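Local coordinates for protein enoyl-CoA hydratase (Mycobacterium avium, PDB 3OC7) that probably adds water across the double bond of enoyl-CoA thioesters in fatty acid metabolism, as a trimeric member of the crotonase family, at residues A[9-14]-A[48-53]; A[102-107]-A[127-132]. All blocks are in the same frame, centred on the assembly; numbering follows the deposited sequence.

Contact 1. Residues A[9-14]-A[48-53]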
ATOM      1  N   VAL A   9       5.566 -23.067  25.936  1.00 16.85           N
ATOM      2  CA  VAL A   9       4.862 -23.229  24.650  1.00 16.35           C
ATOM      3  C   VAL A   9       4.317 -24.665  24.579  1.00 15.77           C
ATOM      4  O   VAL A   9       5.079 -25.638  24.791  1.00 16.22           O
ATOM      5  CB  VAL A   9       5.804 -22.971  23.414  1.00 15.92           C
ATOM      6  CG1 VAL A   9       5.041 -23.102  22.091  1.00 17.21           C
ATOM      7  CG2 VAL A   9       6.486 -21.606  23.502  1.00 15.56           C
ATOM      8  N   ASP A  10       3.017 -24.811  24.306  1.00 15.53           N
ATOM      9  CA  ASP A  10       2.414 -26.152  24.099  1.00 15.43           C
ATOM     10  C   ASP A  10       2.300 -26.513  22.610  1.00 15.40           C
ATOM     11  O   ASP A  10       1.971 -25.653  21.792  1.00 14.97           O
ATOM     12  CB  ASP A  10       1.031 -26.263  24.773  1.00 16.04           C
ATOM     13  CG  ASP A  10       0.372 -27.635  24.551  1.00 17.22           C
ATOM     14  OD1 ASP A  10       0.755 -28.616  25.233  1.00 20.34           O
ATOM     15  OD2 ASP A  10      -0.522 -27.746  23.687  1.00 22.07           O
ATOM     16  N   TYR A  11       2.576 -27.775  22.265  1.00 15.38           N
ATOM     17  CA  TYR A  11       2.473 -28.301  20.889  1.00 15.99           C
ATOM     18  C   TYR A  11       1.358 -29.338  20.797  1.00 16.27           C
ATOM     19  O   TYR A  11       1.342 -30.298  21.581  1.00 17.16           O
ATOM     20  CB  TYR A  11       3.801 -28.953  20.461  1.00 16.23           C
ATOM     21  CG  TYR A  11       3.823 -29.452  19.009  1.00 16.30           C
ATOM     22  CD1 TYR A  11       3.265 -30.695  18.652  1.00 17.03           C
ATOM     23  CD2 TYR A  11       4.404 -28.690  17.996  1.00 16.96           C
ATOM     24  CE1 TYR A  11       3.288 -31.146  17.320  1.00 17.74           C
ATOM     25  CE2 TYR A  11       4.425 -29.129  16.665  1.00 17.69           C
ATOM     26  CZ  TYR A  11       3.864 -30.359  16.336  1.00 16.55           C
ATOM     27  OH  TYR A  11       3.880 -30.783  15.022  1.00 17.57           O
ATOM     28  N   ALA A  12       0.440 -29.141  19.853  1.00 16.23           N
ATOM     29  CA  ALA A  12      -0.608 -30.120  19.515  1.00 16.40           C
ATOM     30  C   ALA A  12      -0.615 -30.427  18.009  1.00 16.91           C
ATOM     31  O   ALA A  12      -0.816 -29.527  17.178  1.00 16.10           O
ATOM     32  CB  ALA A  12      -1.987 -29.635  19.982  1.00 16.78           C
ATOM     33  N   GLY A  13      -0.368 -31.687  17.654  1.00 17.17           N
ATOM     34  CA  GLY A  13      -0.293 -32.128  16.253  1.00 17.76           C
ATOM     35  C   GLY A  13      -1.598 -32.719  15.728  1.00 18.62           C
ATOM     36  O   GLY A  13      -2.601 -32.714  16.449  1.00 18.81           O
ATOM     37  N   PRO A  14      -1.593 -33.217  14.467  1.00 19.68           N
ATOM     38  CA  PRO A  14      -2.783 -33.756  13.775  1.00 21.05           C
ATOM     39  C   PRO A  14      -3.640 -34.762  14.565  1.00 22.55           C
ATOM     40  O   PRO A  14      -4.869 -34.692  14.496  1.00 23.19           O
ATOM     41  CB  PRO A  14      -2.192 -34.375  12.501  1.00 20.98           C
ATOM     42  CG  PRO A  14      -1.029 -33.479  12.198  1.00 20.22           C
ATOM     43  CD  PRO A  14      -0.441 -33.117  13.547  1.00 19.69           C
ATOM     44  N   ARG A  48       9.952 -26.017  13.972  1.00 13.92           N
ATOM     45  CA  ARG A  48      10.727 -27.087  13.338  1.00 15.78           C
ATOM     46  C   ARG A  48       9.951 -28.422  13.377  1.00 15.19           C
ATOM     47  O   ARG A  48       9.878 -29.139  12.360  1.00 16.26           O
ATOM     48  CB  ARG A  48      12.105 -27.200  14.009  1.00 16.13           C
ATOM     49  CG  ARG A  48      13.115 -28.046  13.243  1.00 20.08           C
ATOM     50  CD  ARG A  48      14.542 -27.885  13.765  1.00 22.85           C
ATOM     51  NE  ARG A  48      15.071 -26.514  13.710  1.00 24.10           N
ATOM     52  CZ  ARG A  48      15.602 -25.943  12.628  1.00 25.35           C
ATOM     53  NH1 ARG A  48      16.064 -24.699  12.696  1.00 26.25           N
ATOM     54  NH2 ARG A  48      15.681 -26.605  11.481  1.00 25.24           N
ATOM     55  N   ASP A  49       9.352 -28.739  14.528  1.00 15.27           N
ATOM     56  CA  ASP A  49       8.570 -29.980  14.678  1.00 15.85           C
ATOM     57  C   ASP A  49       7.372 -30.017  13.712  1.00 15.43           C
ATOM     58  O   ASP A  49       7.092 -31.053  13.103  1.00 15.94           O
ATOM     59  CB  ASP A  49       8.092 -30.163  16.128  1.00 15.74           C
ATOM     60  CG  ASP A  49       9.224 -30.514  17.106  1.00 17.26           C
ATOM     61  OD1 ASP A  49      10.318 -30.959  16.673  1.00 19.04           O
ATOM     62  OD2 ASP A  49       8.996 -30.351  18.329  1.00 18.17           O
ATOM     63  N   ALA A  50       6.669 -28.889  13.566  1.00 14.67           N
ATOM     64  CA  ALA A  50       5.582 -28.794  12.580  1.00 14.65           C
ATOM     65  C   ALA A  50       6.038 -29.010  11.126  1.00 14.79           C
ATOM     66  O   ALA A  50       5.407 -29.780  10.394  1.00 15.52           O
ATOM     67  CB  ALA A  50       4.845 -27.455  12.714  1.00 14.01           C
ATOM     68  N   SER A  51       7.109 -28.337  10.695  1.00 15.39           N
ATOM     69  CA  SER A  51       7.616 -28.483   9.317  1.00 16.24           C
ATOM     70  C   SER A  51       8.085 -29.914   8.978  1.00 17.51           C
ATOM     71  O   SER A  51       7.947 -30.352   7.824  1.00 17.41           O
ATOM     72  CB  SER A  51       8.729 -27.461   9.045  1.00 16.18           C
ATOM     73  OG  SER A  51       9.102 -27.442   7.663  1.00 17.82           O
ATOM     74  N   SER A  52       8.618 -30.616   9.985  1.00 18.38           N
ATOM     75  CA  SER A  52       9.161 -31.973   9.836  0.70 19.60           C
ATOM     76  C   SER A  52       8.091 -33.054   9.634  1.00 19.49           C
ATOM     77  O   SER A  52       8.394 -34.153   9.152  1.00 20.58           O
ATOM     78  CB  SER A  52      10.028 -32.329  11.048  0.70 19.84           C
ATOM     79  OG  SER A  52      11.162 -31.487  11.117  0.70 21.01           O
ATOM     80  N   ASP A  53       6.848 -32.757  10.021  1.00 19.72           N
ATOM     81  CA  ASP A  53       5.736 -33.720   9.910  1.00 19.87           C
ATOM     82  C   ASP A  53       5.014 -33.549   8.561  1.00 20.32           C
ATOM     83  O   ASP A  53       4.385 -32.514   8.338  1.00 19.46           O
ATOM     84  CB  ASP A  53       4.750 -33.531  11.078  1.00 19.92           C
ATOM     85  CG  ASP A  53       3.605 -34.555  11.084  1.00 20.04           C
ATOM     86  OD1 ASP A  53       3.429 -35.309  10.098  1.00 20.27           O
ATOM     87  OD2 ASP A  53       2.852 -34.593  12.087  1.00 22.26           O
TER
HETATM   88  O   HOH W   1       3.278 -33.490  14.574  1.00 19.75           O
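Y11, in the edge strand 9-12, reaches across to D49 and A50 in the last turn of helix 37-52, where the nearest CA atoms, those of Y11 and D49, are 8.9 Å apart. No hydrogen bond runs directly from one segment to the other, and the gap is spanned mainly by the Y11 side chain. Its CG stands anti to the backbone N (chi1 -176°), and the ring extends from the strand to the helix. The phenol end does the touching. Y11 OH lies 3.6 Å from A50 CA, and Y11 CE2 lies 3.8 Å from D49 CB. A50 N sits at the ring edge, near its plane. D49 offers its CB to the ring obliquely. Its carboxylate is turned 83° from the ring plane, and D49 OD1 is hydrogen-bonded to Q45 one turn earlier in the helix.

In the crotonase fold this is the border of the main sheet. Strand 9-12 is its outermost strand at this end and pairs antiparallel with strand 21-26. Helix 37-52 packs over the same strands. Y11 and A50 both touch A22 of strand 21-26.

A water joins the two segments. It lies in the plane of the Y11 ring, 2.8 Å from Y11 OH, and donates a hydrogen bond to D53 OD2, also at 2.8 Å. The other carboxylate oxygen, D53 OD1, accepts from the backbone N of A55. These two bonds hold the carboxylate from both oxygens. P14 follows the N-cap residue G13 and sets its ring against the same acid, with P14 CD 3.9 Å from D53 OD2. P14 and D53 approach from opposite directions.

Contact 2. Residues A[102-107]-A[127-132]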
ATOM      1  N   ARG A 102      12.034 -13.828  11.406  1.00 10.51           N
ATOM      2  CA  ARG A 102      12.559 -14.407  10.159  1.00 10.86           C
ATOM      3  C   ARG A 102      12.244 -15.924   9.996  1.00 10.66           C
ATOM      4  O   ARG A 102      11.947 -16.378   8.876  1.00 10.77           O
ATOM      5  CB  ARG A 102      14.072 -14.117   9.984  1.00 11.36           C
ATOM      6  CG  ARG A 102      14.596 -14.427   8.568  1.00 13.42           C
ATOM      7  CD  ARG A 102      16.006 -13.885   8.245  1.00 16.13           C
ATOM      8  NE  ARG A 102      16.280 -14.052   6.808  1.00 16.87           N
ATOM      9  CZ  ARG A 102      17.035 -13.254   6.060  1.00 16.56           C
ATOM     10  NH1 ARG A 102      17.656 -12.192   6.582  1.00 17.04           N
ATOM     11  NH2 ARG A 102      17.181 -13.537   4.765  1.00 19.28           N
ATOM     12  N   ALA A 103      12.281 -16.684  11.099  1.00 10.76           N
ATOM     13  CA  ALA A 103      11.915 -18.117  11.086  1.00 10.84           C
ATOM     14  C   ALA A 103      10.451 -18.331  10.649  1.00 10.25           C
ATOM     15  O   ALA A 103      10.145 -19.234   9.855  1.00 10.91           O
ATOM     16  CB  ALA A 103      12.177 -18.787  12.449  1.00 11.46           C
ATOM     17  N   ILE A 104       9.547 -17.474  11.148  1.00  8.75           N
ATOM     18  CA  ILE A 104       8.122 -17.532  10.762  1.00  9.41           C
ATOM     19  C   ILE A 104       7.985 -17.203   9.252  1.00  8.38           C
ATOM     20  O   ILE A 104       7.321 -17.932   8.494  1.00  9.03           O
ATOM     21  CB  ILE A 104       7.241 -16.565  11.642  1.00  8.26           C
ATOM     22  CG1 ILE A 104       7.204 -17.023  13.111  1.00  9.98           C
ATOM     23  CG2 ILE A 104       5.808 -16.423  11.062  1.00 10.40           C
ATOM     24  CD1 ILE A 104       6.633 -15.993  14.059  1.00 10.89           C
ATOM     25  N   VAL A 105       8.628 -16.118   8.805  1.00  8.87           N
ATOM     26  CA  VAL A 105       8.556 -15.678   7.397  1.00  9.31           C
ATOM     27  C   VAL A 105       9.154 -16.709   6.393  1.00  9.88           C
ATOM     28  O   VAL A 105       8.599 -16.878   5.279  1.00 10.00           O
ATOM     29  CB  VAL A 105       9.163 -14.245   7.218  1.00  8.13           C
ATOM     30  CG1 VAL A 105       9.119 -13.798   5.759  1.00  9.80           C
ATOM     31  CG2 VAL A 105       8.402 -13.224   8.048  1.00  8.63           C
ATOM     32  N   GLU A 106      10.229 -17.411   6.786  1.00 11.14           N
ATOM     33  CA  GLU A 106      10.927 -18.393   5.910  1.00 11.37           C
ATOM     34  C   GLU A 106      10.238 -19.773   5.802  1.00 11.49           C
ATOM     35  O   GLU A 106      10.585 -20.569   4.919  1.00 12.40           O
ATOM     36  CB  GLU A 106      12.405 -18.591   6.343  1.00 12.63           C
ATOM     37  CG  GLU A 106      13.324 -17.400   6.008  1.00 13.40           C
ATOM     38  CD  GLU A 106      14.781 -17.586   6.479  1.00 16.46           C
ATOM     39  OE1 GLU A 106      15.018 -18.383   7.403  1.00 19.70           O
ATOM     40  OE2 GLU A 106      15.684 -16.909   5.943  1.00 17.87           O
ATOM     41  N   SER A 107       9.320 -20.085   6.723  1.00 11.20           N
ATOM     42  CA  SER A 107       8.725 -21.452   6.803  1.00 11.29           C
ATOM     43  C   SER A 107       7.978 -21.883   5.518  1.00 11.69           C
ATOM     44  O   SER A 107       7.321 -21.060   4.885  1.00 11.10           O
ATOM     45  CB  SER A 107       7.757 -21.523   7.998  1.00 11.81           C
ATOM     46  OG  SER A 107       7.177 -22.827   8.168  1.00 12.20           O
ATOM     47  N   VAL A 127       2.726 -10.595  15.404  1.00  9.82           N
ATOM     48  CA  VAL A 127       1.513 -10.375  14.592  1.00  9.85           C
ATOM     49  C   VAL A 127       1.897 -10.025  13.132  1.00  9.57           C
ATOM     50  O   VAL A 127       1.312 -10.574  12.176  1.00  9.71           O
ATOM     51  CB  VAL A 127       0.577  -9.271  15.237  1.00  9.87           C
ATOM     52  CG1 VAL A 127      -0.630  -8.964  14.337  1.00 10.84           C
ATOM     53  CG2 VAL A 127       0.113  -9.676  16.675  1.00 12.18           C
ATOM     54  N   GLY A 128       2.839  -9.091  12.960  1.00  8.52           N
ATOM     55  CA  GLY A 128       3.323  -8.719  11.614  1.00  8.81           C
ATOM     56  C   GLY A 128       3.953  -9.846  10.795  1.00  8.53           C
ATOM     57  O   GLY A 128       3.719  -9.937   9.570  1.00  8.81           O
ATOM     58  N   ALA A 129       4.685 -10.751  11.462  1.00  8.97           N
ATOM     59  CA  ALA A 129       5.383 -11.871  10.773  1.00  8.75           C
ATOM     60  C   ALA A 129       4.435 -12.956  10.238  1.00  8.97           C
ATOM     61  O   ALA A 129       4.748 -13.609   9.230  1.00  8.96           O
ATOM     62  CB  ALA A 129       6.463 -12.503  11.694  1.00  9.74           C
ATOM     63  N   CYS A 130       3.302 -13.178  10.921  1.00  8.06           N
ATOM     64  CA  CYS A 130       2.320 -14.201  10.469  1.00  8.24           C
ATOM     65  C   CYS A 130       1.748 -13.865   9.061  1.00  8.43           C
ATOM     66  O   CYS A 130       1.569 -12.689   8.711  1.00  8.54           O
ATOM     67  CB  CYS A 130       1.213 -14.399  11.521  1.00  8.07           C
ATOM     68  SG  CYS A 130       1.776 -15.185  13.091  1.00 10.16           S
ATOM     69  N   ASP A 131       1.431 -14.899   8.268  1.00  8.10           N
ATOM     70  CA  ASP A 131       0.843 -14.684   6.931  1.00  8.58           C
ATOM     71  C   ASP A 131      -0.614 -14.157   6.981  1.00  8.28           C
ATOM     72  O   ASP A 131      -1.008 -13.303   6.157  1.00  8.68           O
ATOM     73  CB  ASP A 131       0.937 -15.986   6.113  1.00  9.36           C
ATOM     74  CG  ASP A 131       2.346 -16.510   6.052  1.00  8.71           C
ATOM     75  OD1 ASP A 131       3.154 -15.919   5.304  1.00  8.69           O
ATOM     76  OD2 ASP A 131       2.652 -17.489   6.774  1.00  9.40           O
ATOM     77  N   ILE A 132      -1.385 -14.665   7.946  1.00  8.10           N
ATOM     78  CA  ILE A 132      -2.806 -14.304   8.192  1.00  8.29           C
ATOM     79  C   ILE A 132      -2.961 -14.054   9.703  1.00  7.78           C
ATOM     80  O   ILE A 132      -2.288 -14.724  10.498  1.00  8.72           O
ATOM     81  CB  ILE A 132      -3.775 -15.445   7.710  1.00  8.26           C
ATOM     82  CG1 ILE A 132      -3.585 -15.728   6.204  1.00  9.19           C
ATOM     83  CG2 ILE A 132      -5.250 -15.107   8.035  1.00  9.41           C
ATOM     84  CD1 ILE A 132      -4.310 -17.005   5.659  1.00 10.76           C
TER
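I104 and V105 of helix 86-106 close on A129, the last residue of helix 123-129. The contact is buried and mostly methyl packing. I104 CG2 lies 4.0 Å from A129 CB and also meets the carbonyl oxygen A129 O at 3.5 Å. This methyl is anti to the backbone N of I104, which sends it out to the end of the other helix. V105 adds its CG2 beside I104, 4.2 Å from A129 CB. The small side chain lets the backbones come close, with 6.0 Å between V105 CA and A129 CA. In crotonases a glycine-rich turn at the start of this helix supplies a backbone N-H to the oxyanion hole. A129 and C130 are then probably at the end far from that site.

Further out, K219 of helix 212-245 bridges the two segments: its NZ hydrogen-bonds to I104 O and forms a salt bridge with D131 OD2. D131 OD2 also accepts from the backbone N of V111.

R166 of the second subunit bonds to V127 O and C130 O. Within the chain, V105 packs on helix 212-245 and I104 on L47 of helix 37-52, while C130 lies against strand 111-115.

In the fold
The two contacts follow one another along the chain, and their centres are 16 Å apart. Their nearest atoms are about 5 Å apart, without touching. Helix 37-52 links them: its last turn belongs to contact 1, while H44 on it meets A103 of helix 86-106. Both border the six-stranded sheet: contact 1 includes its edge strand 9-12, and contact 2 ends at I132, where strand 132-135 begins. Contact 1 is at the surface, 19 Å from the chain centre, and no other subunit touches it. Contact 2 is buried, 8 Å from that centre, and borders the second subunit. By family resemblance, the oxyanion hole is probably at the other end of helix 123-129 from contact 2.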